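PDB 2GF6: thioesterase superfamily protein, which probably hydrolyses acyl-CoA thioesters, perhaps those of fatty acids, and binds coenzyme A. Local coordinates for residues 55-69 / 102-116. Numbering follows the deposited sequence.
With COA (coenzyme A), chain F.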
ATOM      1  N   ASN A  55       5.777  26.332  -1.199  1.00 33.23           N
ATOM      2  CA  ASN A  55       7.177  26.594  -1.581  1.00 32.41           C
ATOM      3  C   ASN A  55       8.234  25.671  -0.917  1.00 31.74           C
ATOM      4  O   ASN A  55       9.420  25.814  -1.208  1.00 32.49           O
ATOM      5  CB  ASN A  55       7.536  28.041  -1.245  1.00 33.00           C
ATOM      6  CG  ASN A  55       6.712  29.048  -2.012  1.00 33.41           C
ATOM      7  OD1 ASN A  55       6.553  28.955  -3.226  1.00 37.26           O
ATOM      8  ND2 ASN A  55       6.192  30.032  -1.307  1.00 37.65           N
ATOM      9  N   LEU A  56       7.829  24.756  -0.034  1.00 29.89           N
ATOM     10  CA  LEU A  56       8.782  23.958   0.768  1.00 29.14           C
ATOM     11  C   LEU A  56       8.281  22.575   1.045  1.00 28.81           C
ATOM     12  O   LEU A  56       7.346  22.388   1.843  1.00 28.13           O
ATOM     13  CB  LEU A  56       9.083  24.641   2.097  1.00 29.87           C
ATOM     14  CG  LEU A  56      10.193  24.062   2.984  1.00 28.99           C
ATOM     15  CD1 LEU A  56      11.560  24.029   2.284  1.00 26.78           C
ATOM     16  CD2 LEU A  56      10.306  24.861   4.266  1.00 28.69           C
ATOM     17  N   TRP A  57       8.929  21.608   0.394  1.00 28.30           N
ATOM     18  CA  TRP A  57       8.692  20.175   0.614  1.00 28.90           C
ATOM     19  C   TRP A  57       9.968  19.451   1.047  1.00 29.80           C
ATOM     20  O   TRP A  57      11.053  19.921   0.747  1.00 29.89           O
ATOM     21  CB  TRP A  57       8.258  19.549  -0.697  1.00 28.63           C
ATOM     22  CG  TRP A  57       6.855  19.872  -1.160  1.00 28.56           C
ATOM     23  CD1 TRP A  57       5.989  20.829  -0.666  1.00 27.54           C
ATOM     24  CD2 TRP A  57       6.200  19.275  -2.273  1.00 27.95           C
ATOM     25  NE1 TRP A  57       4.827  20.819  -1.391  1.00 28.62           N
ATOM     26  CE2 TRP A  57       4.931  19.867  -2.383  1.00 28.51           C
ATOM     27  CE3 TRP A  57       6.560  18.271  -3.183  1.00 29.03           C
ATOM     28  CZ2 TRP A  57       4.020  19.496  -3.378  1.00 29.00           C
ATOM     29  CZ3 TRP A  57       5.665  17.911  -4.152  1.00 28.50           C
ATOM     30  CH2 TRP A  57       4.410  18.531  -4.253  1.00 28.44           C
ATOM     31  N   PHE A  58       9.819  18.295   1.709  1.00 31.16           N
ATOM     32  CA  PHE A  58      10.911  17.353   1.935  1.00 31.90           C
ATOM     33  C   PHE A  58      10.710  16.134   1.014  1.00 31.64           C
ATOM     34  O   PHE A  58       9.615  15.553   0.952  1.00 31.40           O
ATOM     35  CB  PHE A  58      10.958  16.907   3.408  1.00 33.36           C
ATOM     36  CG  PHE A  58      11.445  17.982   4.342  1.00 35.30           C
ATOM     37  CD1 PHE A  58      12.803  18.226   4.480  1.00 36.35           C
ATOM     38  CD2 PHE A  58      10.551  18.767   5.060  1.00 37.02           C
ATOM     39  CE1 PHE A  58      13.257  19.241   5.321  1.00 37.84           C
ATOM     40  CE2 PHE A  58      11.000  19.800   5.917  1.00 39.18           C
ATOM     41  CZ  PHE A  58      12.344  20.043   6.039  1.00 36.84           C
ATOM     42  N   VAL A  59      11.757  15.769   0.287  1.00 31.71           N
ATOM     43  CA  VAL A  59      11.721  14.590  -0.571  1.00 31.91           C
ATOM     44  C   VAL A  59      12.903  13.699  -0.268  1.00 32.20           C
ATOM     45  O   VAL A  59      14.004  14.205  -0.067  1.00 33.00           O
ATOM     46  CB  VAL A  59      11.666  14.944  -2.108  1.00 31.89           C
ATOM     47  CG1 VAL A  59      10.497  15.899  -2.404  1.00 31.48           C
ATOM     48  CG2 VAL A  59      12.972  15.507  -2.635  1.00 32.34           C
ATOM     49  N   ILE A  60      12.671  12.374  -0.277  1.00 31.77           N
ATOM     50  CA  ILE A  60      13.700  11.361   0.015  1.00 32.02           C
ATOM     51  C   ILE A  60      14.704  11.217  -1.142  1.00 31.55           C
ATOM     52  O   ILE A  60      14.318  11.027  -2.297  1.00 31.38           O
ATOM     53  CB  ILE A  60      13.047   9.974   0.298  1.00 31.92           C
ATOM     54  CG1 ILE A  60      12.100  10.059   1.493  1.00 33.04           C
ATOM     55  CG2 ILE A  60      14.084   8.878   0.562  1.00 34.18           C
ATOM     56  CD1 ILE A  60      11.107   8.937   1.562  1.00 32.39           C
ATOM     57  N   ALA A  61      15.988  11.332  -0.810  1.00 30.63           N
ATOM     58  CA  ALA A  61      17.081  11.170  -1.751  1.00 29.33           C
ATOM     59  C   ALA A  61      17.727   9.818  -1.663  1.00 29.04           C
ATOM     60  O   ALA A  61      18.416   9.387  -2.587  1.00 28.21           O
ATOM     61  CB  ALA A  61      18.105  12.209  -1.462  1.00 30.28           C
ATOM     62  N   GLU A  62      17.574   9.151  -0.523  1.00 27.88           N
ATOM     63  CA  GLU A  62      18.277   7.908  -0.334  1.00 28.03           C
ATOM     64  C   GLU A  62      17.663   7.212   0.830  1.00 27.69           C
ATOM     65  O   GLU A  62      17.286   7.876   1.794  1.00 27.12           O
ATOM     66  CB  GLU A  62      19.768   8.165  -0.048  1.00 27.86           C
ATOM     67  CG  GLU A  62      20.536   6.856   0.135  1.00 28.92           C
ATOM     68  CD  GLU A  62      22.012   7.031   0.308  1.00 30.91           C
ATOM     69  OE1 GLU A  62      22.483   8.173   0.054  1.00 30.73           O
ATOM     70  OE2 GLU A  62      22.673   6.012   0.700  1.00 31.94           O
ATOM     71  N   SER A  63      17.560   5.879   0.754  1.00 27.86           N
ATOM     72  CA  SER A  63      17.071   5.082   1.877  1.00 27.65           C
ATOM     73  C   SER A  63      17.919   3.848   2.073  1.00 28.34           C
ATOM     74  O   SER A  63      18.440   3.303   1.135  1.00 28.45           O
ATOM     75  CB  SER A  63      15.589   4.698   1.728  1.00 27.55           C
ATOM     76  OG  SER A  63      15.325   4.081   0.471  1.00 28.88           O
ATOM     77  N   HIS A  64      18.066   3.452   3.326  1.00 28.62           N
ATOM     78  CA  HIS A  64      18.792   2.280   3.679  1.00 28.72           C
ATOM     79  C   HIS A  64      18.214   1.624   4.919  1.00 28.99           C
ATOM     80  O   HIS A  64      17.869   2.317   5.868  1.00 29.94           O
ATOM     81  CB  HIS A  64      20.229   2.644   3.963  1.00 28.70           C
ATOM     82  CG  HIS A  64      21.092   1.453   4.215  1.00 29.99           C
ATOM     83  ND1 HIS A  64      21.634   1.181   5.450  1.00 31.40           N
ATOM     84  CD2 HIS A  64      21.421   0.411   3.419  1.00 28.88           C
ATOM     85  CE1 HIS A  64      22.329   0.059   5.382  1.00 31.49           C
ATOM     86  NE2 HIS A  64      22.195  -0.443   4.168  1.00 30.04           N
ATOM     87  N   ALA A  65      18.157   0.290   4.915  1.00 28.60           N
ATOM     88  CA  ALA A  65      17.743  -0.493   6.084  1.00 28.76           C
ATOM     89  C   ALA A  65      18.405  -1.886   6.140  1.00 29.43           C
ATOM     90  O   ALA A  65      18.692  -2.487   5.117  1.00 29.66           O
ATOM     91  CB  ALA A  65      16.188  -0.643   6.140  1.00 28.46           C
ATOM     92  N   ILE A  66      18.628  -2.354   7.358  1.00 29.63           N
ATOM     93  CA  ILE A  66      19.067  -3.709   7.668  1.00 30.71           C
ATOM     94  C   ILE A  66      17.999  -4.319   8.597  1.00 30.77           C
ATOM     95  O   ILE A  66      17.621  -3.721   9.601  1.00 30.29           O
ATOM     96  CB  ILE A  66      20.446  -3.708   8.372  1.00 30.79           C
ATOM     97  CG1 ILE A  66      21.535  -3.221   7.416  1.00 31.66           C
ATOM     98  CG2 ILE A  66      20.836  -5.107   8.879  1.00 32.22           C
ATOM     99  CD1 ILE A  66      22.836  -2.738   8.143  1.00 31.50           C
ATOM    100  N   TYR A  67      17.529  -5.517   8.251  1.00 31.03           N
ATOM    101  CA  TYR A  67      16.444  -6.169   8.945  1.00 31.09           C
ATOM    102  C   TYR A  67      17.013  -7.362   9.684  1.00 31.36           C
ATOM    103  O   TYR A  67      17.207  -8.420   9.097  1.00 31.46           O
ATOM    104  CB  TYR A  67      15.389  -6.613   7.942  1.00 31.66           C
ATOM    105  CG  TYR A  67      14.966  -5.515   6.993  1.00 31.66           C
ATOM    106  CD1 TYR A  67      15.652  -5.290   5.813  1.00 32.82           C
ATOM    107  CD2 TYR A  67      13.878  -4.703   7.274  1.00 33.06           C
ATOM    108  CE1 TYR A  67      15.274  -4.285   4.934  1.00 33.12           C
ATOM    109  CE2 TYR A  67      13.485  -3.663   6.389  1.00 33.11           C
ATOM    110  CZ  TYR A  67      14.177  -3.476   5.219  1.00 33.20           C
ATOM    111  OH  TYR A  67      13.814  -2.469   4.332  1.00 32.61           O
ATOM    112  N   HIS A  68      17.310  -7.176  10.968  1.00 31.73           N
ATOM    113  CA  HIS A  68      17.963  -8.207  11.761  1.00 32.00           C
ATOM    114  C   HIS A  68      16.968  -9.257  12.168  1.00 32.42           C
ATOM    115  O   HIS A  68      17.299 -10.445  12.297  1.00 33.56           O
ATOM    116  CB  HIS A  68      18.550  -7.617  13.046  1.00 32.72           C
ATOM    117  CG  HIS A  68      19.683  -6.674  12.829  1.00 31.77           C
ATOM    118  ND1 HIS A  68      20.950  -7.104  12.504  1.00 31.33           N
ATOM    119  CD2 HIS A  68      19.761  -5.328  12.959  1.00 31.51           C
ATOM    120  CE1 HIS A  68      21.754  -6.061  12.411  1.00 32.90           C
ATOM    121  NE2 HIS A  68      21.057  -4.970  12.684  1.00 32.79           N
ATOM    122  N   ARG A  69      15.762  -8.809  12.473  1.00 32.08           N
ATOM    123  CA  ARG A  69      14.760  -9.712  12.983  1.00 31.83           C
ATOM    124  C   ARG A  69      13.443  -9.319  12.400  1.00 30.85           C
ATOM    125  O   ARG A  69      13.212  -8.127  12.135  1.00 29.27           O
ATOM    126  CB  ARG A  69      14.678  -9.619  14.497  1.00 32.10           C
ATOM    127  CG  ARG A  69      15.866 -10.201  15.236  1.00 35.58           C
ATOM    128  CD  ARG A  69      15.734  -9.900  16.727  1.00 40.04           C
ATOM    129  NE  ARG A  69      17.037  -9.642  17.344  1.00 43.59           N
ATOM    130  CZ  ARG A  69      17.537 -10.269  18.413  1.00 46.02           C
ATOM    131  NH1 ARG A  69      16.854 -11.216  19.055  1.00 48.17           N
ATOM    132  NH2 ARG A  69      18.750  -9.932  18.857  1.00 46.40           N
ATOM    133  N   GLU A 102      14.570  -5.476  22.180  1.00 34.81           N
ATOM    134  CA  GLU A 102      15.660  -6.017  21.345  1.00 34.42           C
ATOM    135  C   GLU A 102      15.655  -5.394  19.934  1.00 33.10           C
ATOM    136  O   GLU A 102      14.581  -5.118  19.366  1.00 32.73           O
ATOM    137  CB  GLU A 102      15.553  -7.544  21.273  1.00 35.30           C
ATOM    138  CG  GLU A 102      15.873  -8.255  22.597  1.00 38.43           C
ATOM    139  CD  GLU A 102      17.387  -8.291  22.944  1.00 42.56           C
ATOM    140  OE1 GLU A 102      18.216  -7.984  22.051  1.00 46.45           O
ATOM    141  OE2 GLU A 102      17.751  -8.632  24.103  1.00 43.38           O
ATOM    142  N   LEU A 103      16.848  -5.176  19.370  1.00 31.35           N
ATOM    143  CA  LEU A 103      16.991  -4.504  18.071  1.00 30.59           C
ATOM    144  C   LEU A 103      16.529  -5.421  16.977  1.00 30.15           C
ATOM    145  O   LEU A 103      17.033  -6.525  16.861  1.00 29.92           O
ATOM    146  CB  LEU A 103      18.440  -4.134  17.802  1.00 30.15           C
ATOM    147  CG  LEU A 103      18.779  -3.488  16.464  1.00 30.50           C
ATOM    148  CD1 LEU A 103      18.338  -2.022  16.424  1.00 29.19           C
ATOM    149  CD2 LEU A 103      20.252  -3.593  16.209  1.00 31.17           C
ATOM    150  N   THR A 104      15.563  -4.962  16.189  1.00 29.44           N
ATOM    151  CA  THR A 104      15.048  -5.703  15.064  1.00 29.36           C
ATOM    152  C   THR A 104      15.474  -5.116  13.743  1.00 29.46           C
ATOM    153  O   THR A 104      15.657  -5.859  12.795  1.00 29.72           O
ATOM    154  CB  THR A 104      13.499  -5.753  15.026  1.00 29.39           C
ATOM    155  OG1 THR A 104      12.977  -4.423  14.815  1.00 28.32           O
ATOM    156  CG2 THR A 104      12.938  -6.412  16.289  1.00 28.50           C
ATOM    157  N   THR A 105      15.653  -3.803  13.683  1.00 29.43           N
ATOM    158  CA  THR A 105      15.841  -3.117  12.419  1.00 29.72           C
ATOM    159  C   THR A 105      16.640  -1.864  12.653  1.00 30.97           C
ATOM    160  O   THR A 105      16.475  -1.228  13.686  1.00 31.50           O
ATOM    161  CB  THR A 105      14.483  -2.666  11.859  1.00 29.89           C
ATOM    162  OG1 THR A 105      13.442  -3.589  12.249  1.00 27.16           O
ATOM    163  CG2 THR A 105      14.524  -2.441  10.333  1.00 30.09           C
ATOM    164  N   GLU A 106      17.494  -1.499  11.697  1.00 32.41           N
ATOM    165  CA  GLU A 106      18.130  -0.168  11.685  1.00 32.95           C
ATOM    166  C   GLU A 106      18.266   0.409  10.270  1.00 32.88           C
ATOM    167  O   GLU A 106      18.348  -0.328   9.294  1.00 33.55           O
ATOM    168  CB  GLU A 106      19.497  -0.221  12.348  1.00 33.51           C
ATOM    169  CG  GLU A 106      20.424  -1.259  11.771  1.00 34.93           C
ATOM    170  CD  GLU A 106      21.694  -1.351  12.562  1.00 37.05           C
ATOM    171  OE1 GLU A 106      22.320  -0.285  12.770  1.00 39.35           O
ATOM    172  OE2 GLU A 106      22.059  -2.469  12.978  1.00 33.57           O
ATOM    173  N   GLY A 107      18.301   1.730  10.156  1.00 32.04           N
ATOM    174  CA  GLY A 107      18.360   2.349   8.843  1.00 30.90           C
ATOM    175  C   GLY A 107      18.458   3.844   8.860  1.00 30.32           C
ATOM    176  O   GLY A 107      18.695   4.436   9.895  1.00 29.76           O
ATOM    177  N   TYR A 108      18.281   4.449   7.688  1.00 29.81           N
ATOM    178  CA  TYR A 108      18.191   5.887   7.600  1.00 29.81           C
ATOM    179  C   TYR A 108      17.453   6.234   6.346  1.00 29.69           C
ATOM    180  O   TYR A 108      17.385   5.436   5.428  1.00 28.51           O
ATOM    181  CB  TYR A 108      19.584   6.523   7.591  1.00 30.36           C
ATOM    182  CG  TYR A 108      20.462   6.159   6.413  1.00 31.35           C
ATOM    183  CD1 TYR A 108      20.246   6.723   5.130  1.00 33.90           C
ATOM    184  CD2 TYR A 108      21.521   5.256   6.557  1.00 32.83           C
ATOM    185  CE1 TYR A 108      21.066   6.376   4.043  1.00 33.50           C
ATOM    186  CE2 TYR A 108      22.331   4.910   5.477  1.00 33.14           C
ATOM    187  CZ  TYR A 108      22.095   5.473   4.236  1.00 31.14           C
ATOM    188  OH  TYR A 108      22.884   5.117   3.211  1.00 30.93           O
ATOM    189  N   VAL A 109      16.849   7.410   6.328  1.00 30.19           N
ATOM    190  CA  VAL A 109      16.439   8.045   5.077  1.00 30.84           C
ATOM    191  C   VAL A 109      17.073   9.412   5.105  1.00 30.76           C
ATOM    192  O   VAL A 109      17.195  10.043   6.147  1.00 31.32           O
ATOM    193  CB  VAL A 109      14.881   8.197   4.880  1.00 30.84           C
ATOM    194  CG1 VAL A 109      14.194   6.901   5.149  1.00 33.33           C
ATOM    195  CG2 VAL A 109      14.301   9.221   5.766  1.00 32.11           C
ATOM    196  N   ILE A 110      17.460   9.861   3.938  1.00 31.25           N
ATOM    197  CA  ILE A 110      17.994  11.161   3.761  1.00 30.49           C
ATOM    198  C   ILE A 110      16.975  12.010   3.039  1.00 30.72           C
ATOM    199  O   ILE A 110      16.487  11.669   1.974  1.00 29.87           O
ATOM    200  CB  ILE A 110      19.302  11.056   3.017  1.00 31.62           C
ATOM    201  CG1 ILE A 110      20.312  10.377   3.952  1.00 32.09           C
ATOM    202  CG2 ILE A 110      19.714  12.429   2.470  1.00 30.04           C
ATOM    203  CD1 ILE A 110      21.676  10.277   3.443  1.00 33.83           C
ATOM    204  N   GLN A 111      16.668  13.150   3.639  1.00 30.82           N
ATOM    205  CA  GLN A 111      15.688  14.043   3.093  1.00 31.68           C
ATOM    206  C   GLN A 111      16.257  15.387   2.756  1.00 30.82           C
ATOM    207  O   GLN A 111      17.120  15.900   3.453  1.00 30.97           O
ATOM    208  CB  GLN A 111      14.492  14.145   4.037  1.00 32.39           C
ATOM    209  CG  GLN A 111      13.683  12.894   3.894  1.00 35.91           C
ATOM    210  CD  GLN A 111      12.312  13.023   4.409  1.00 42.17           C
ATOM    211  OE1 GLN A 111      12.100  12.999   5.625  1.00 47.21           O
ATOM    212  NE2 GLN A 111      11.342  13.116   3.501  1.00 43.66           N
ATOM    213  N   ILE A 112      15.772  15.928   1.647  1.00 30.20           N
ATOM    214  CA  ILE A 112      16.244  17.185   1.121  1.00 29.30           C
ATOM    215  C   ILE A 112      15.059  18.119   1.022  1.00 28.55           C
ATOM    216  O   ILE A 112      13.995  17.726   0.574  1.00 28.86           O
ATOM    217  CB  ILE A 112      16.934  16.979  -0.264  1.00 29.47           C
ATOM    218  CG1 ILE A 112      18.052  15.936  -0.165  1.00 30.14           C
ATOM    219  CG2 ILE A 112      17.508  18.277  -0.814  1.00 28.11           C
ATOM    220  CD1 ILE A 112      18.700  15.647  -1.490  1.00 29.89           C
ATOM    221  N   ALA A 113      15.262  19.359   1.481  1.00 27.84           N
ATOM    222  CA  ALA A 113      14.317  20.430   1.326  1.00 26.79           C
ATOM    223  C   ALA A 113      14.353  20.939  -0.130  1.00 26.11           C
ATOM    224  O   ALA A 113      15.432  21.144  -0.706  1.00 24.27           O
ATOM    225  CB  ALA A 113      14.644  21.547   2.313  1.00 26.89           C
ATOM    226  N   ILE A 114      13.174  21.091  -0.730  1.00 25.94           N
ATOM    227  CA  ILE A 114      13.067  21.587  -2.095  1.00 26.49           C
ATOM    228  C   ILE A 114      11.985  22.628  -2.297  1.00 26.71           C
ATOM    229  O   ILE A 114      11.024  22.693  -1.538  1.00 26.70           O
ATOM    230  CB  ILE A 114      12.838  20.429  -3.126  1.00 26.33           C
ATOM    231  CG1 ILE A 114      11.439  19.792  -2.977  1.00 27.19           C
ATOM    232  CG2 ILE A 114      13.897  19.407  -2.983  1.00 27.97           C
ATOM    233  CD1 ILE A 114      11.031  18.901  -4.158  1.00 25.02           C
ATOM    234  N   ASN A 115      12.164  23.431  -3.334  1.00 26.72           N
ATOM    235  CA  ASN A 115      11.068  24.153  -3.925  1.00 27.43           C
ATOM    236  C   ASN A 115      10.421  23.272  -5.054  1.00 27.95           C
ATOM    237  O   ASN A 115      11.083  22.860  -6.029  1.00 25.69           O
ATOM    238  CB  ASN A 115      11.554  25.510  -4.424  1.00 27.85           C
ATOM    239  CG  ASN A 115      10.426  26.391  -4.815  1.00 28.49           C
ATOM    240  OD1 ASN A 115       9.497  25.952  -5.499  1.00 30.50           O
ATOM    241  ND2 ASN A 115      10.466  27.619  -4.384  1.00 27.47           N
ATOM    242  N   PRO A 116       9.151  22.878  -4.858  1.00 28.34           N
ATOM    243  CA  PRO A 116       8.511  21.939  -5.771  1.00 28.85           C
ATOM    244  C   PRO A 116       7.957  22.600  -7.031  1.00 29.56           C
ATOM    245  O   PRO A 116       7.612  21.893  -7.967  1.00 29.54           O
ATOM    246  CB  PRO A 116       7.379  21.394  -4.921  1.00 28.84           C
ATOM    247  CG  PRO A 116       6.964  22.606  -4.136  1.00 28.26           C
ATOM    248  CD  PRO A 116       8.263  23.215  -3.735  1.00 28.54           C
TER
HETATM  249  N1A COA F 500      24.498  -8.531   3.562  1.00 41.51           N
HETATM  250  C2A COA F 500      25.313  -9.570   3.139  1.00 40.86           C
HETATM  251  N3A COA F 500      25.214 -10.817   3.727  1.00 40.24           N
HETATM  252  C4A COA F 500      24.330 -11.026   4.724  1.00 41.00           C
HETATM  253  C5A COA F 500      23.509 -10.002   5.174  1.00 41.20           C
HETATM  254  C6A COA F 500      23.588  -8.748   4.589  1.00 40.27           C
HETATM  255  N6A COA F 500      22.780  -7.780   5.012  1.00 40.00           N
HETATM  256  N7A COA F 500      22.739 -10.485   6.169  1.00 40.80           N
HETATM  257  C8A COA F 500      23.046 -11.779   6.357  1.00 41.35           C
HETATM  258  N9A COA F 500      24.035 -12.129   5.472  1.00 43.31           N
HETATM  259  C1B COA F 500      24.763 -13.417   5.407  1.00 46.62           C
HETATM  260  C2B COA F 500      25.344 -13.824   6.756  1.00 47.83           C
HETATM  261  O2B COA F 500      26.656 -13.366   6.934  1.00 48.61           O
HETATM  262  C3B COA F 500      25.272 -15.326   6.678  1.00 48.88           C
HETATM  263  O3B COA F 500      26.348 -15.818   5.931  1.00 51.58           O
HETATM  264  P3B COA F 500      27.341 -16.867   6.629  1.00 54.75           P
HETATM  265  O7A COA F 500      28.422 -17.188   5.624  1.00 54.44           O
HETATM  266  O8A COA F 500      26.563 -18.126   7.020  1.00 53.00           O
HETATM  267  O9A COA F 500      27.953 -16.154   7.823  1.00 54.00           O
HETATM  268  C4B COA F 500      24.005 -15.586   5.900  1.00 48.32           C
HETATM  269  O4B COA F 500      23.906 -14.482   5.017  1.00 48.21           O
HETATM  270  C5B COA F 500      22.784 -15.647   6.807  1.00 48.42           C
HETATM  271  O5B COA F 500      22.891 -14.739   7.881  1.00 47.22           O
HETATM  272  P1A COA F 500      22.542 -15.219   9.378  1.00 50.14           P
HETATM  273  O1A COA F 500      22.470 -14.031  10.313  1.00 52.00           O
HETATM  274  O2A COA F 500      23.554 -16.218   9.873  1.00 50.47           O
HETATM  275  O3A COA F 500      21.052 -15.826   9.194  1.00 49.53           O
HETATM  276  P2A COA F 500      20.131 -16.405  10.395  1.00 48.09           P
HETATM  277  O4A COA F 500      20.615 -15.909  11.728  1.00 48.03           O
HETATM  278  O5A COA F 500      20.072 -17.922  10.281  1.00 47.72           O
HETATM  279  O6A COA F 500      18.670 -15.810  10.125  1.00 46.53           O
HETATM  280  CBP COA F 500      17.127 -14.142   9.683  1.00 42.73           C
HETATM  281  CCP COA F 500      18.494 -14.680   9.315  1.00 43.64           C
HETATM  282  CDP COA F 500      16.936 -14.172  11.208  1.00 44.23           C
HETATM  283  CEP COA F 500      16.095 -15.045   9.007  1.00 41.65           C
HETATM  284  CAP COA F 500      17.075 -12.680   9.248  1.00 40.11           C
HETATM  285  OAP COA F 500      17.951 -11.920  10.044  1.00 39.15           O
HETATM  286  C9P COA F 500      15.705 -12.080   9.374  1.00 36.98           C
HETATM  287  O9P COA F 500      14.606 -12.803   9.826  1.00 35.46           O
HETATM  288  N8P COA F 500      15.615 -10.828   9.001  1.00 34.72           N
HETATM  289  C7P COA F 500      14.351 -10.147   9.055  1.00 33.23           C
HETATM  290  C6P COA F 500      13.643 -10.347   7.740  1.00 33.33           C
HETATM  291  C5P COA F 500      12.593  -9.291   7.623  1.00 31.06           C
HETATM  292  O5P COA F 500      11.728  -9.156   8.497  1.00 28.85           O
HETATM  293  N4P COA F 500      12.729  -8.535   6.560  1.00 30.89           N
HETATM  294  C3P COA F 500      11.706  -8.412   5.574  1.00 32.36           C
HETATM  295  C2P COA F 500      10.903  -7.166   5.839  1.00 32.39           C
HETATM  296  S1P COA F 500      11.126  -5.869   4.615  1.00 33.15           S
HETATM  297  O   HOH W   1       8.384  29.843  -4.903  1.00 34.09           O
HETATM  298  O   HOH W   2      13.154  -5.935  10.874  1.00 23.15           O
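Trp57 and Pro116 meet at one end of two long antiparallel strands: the proline CB sits over the indole, 3.6 Å from the centroid of its six-membered ring, a CH-pi contact well suited to a flat indole and a compact proline. From there the tight part begins. Paired backbone bonds join Trp57 to Ile114 and Val59 to Ile112, and on the same face as the indole Val59 CG1 touches Ile114 CD1 at 3.5 Å, the side chains crossing at about a right angle. Ala61, its CB pointing toward the other strand, is small enough to take Ile112 CD1 in unusually tight contact. Phe58, Ile60 and Gln111 occupy the other face, Ile60 against Tyr30 of helix 26-45.

Midway, Tyr108 has CG between its backbone N and carbonyl carbon (chi1 63°), which swings the ring toward the partner strand. His64 CB lies over one face of the Tyr108 ring, 3.6 Å from its centroid, while Tyr108 OH donates to Glu62 OE2 at 2.7 Å, from above the carboxylate plane. The same oxygen accepts from His64 of the second subunit.

The far end is more polar, loosening at solvent-exposed Arg69 and Glu102. His68 NE2 donates a straight 2.7 Å bond to the anti lone pair of Glu106 OE2, nearly in the imidazole plane, which fixes the ring's rotation. Thr104 O accepts from both His68 N and Arg69 N. Arg69 NH2 and Glu102 OE1, 3.8 Å apart, form a long salt bridge by charge alone, the oxygen well out of the guanidinium plane. Coenzyme A donates hydrogen bonds to the carbonyl oxygens of Tyr67 and His68, and its sulfur lies over the Tyr67 ring. Strand 56-67 also pairs with its counterpart in the second subunit, continuing the sheet across the interface as in hotdog-fold thioesterases.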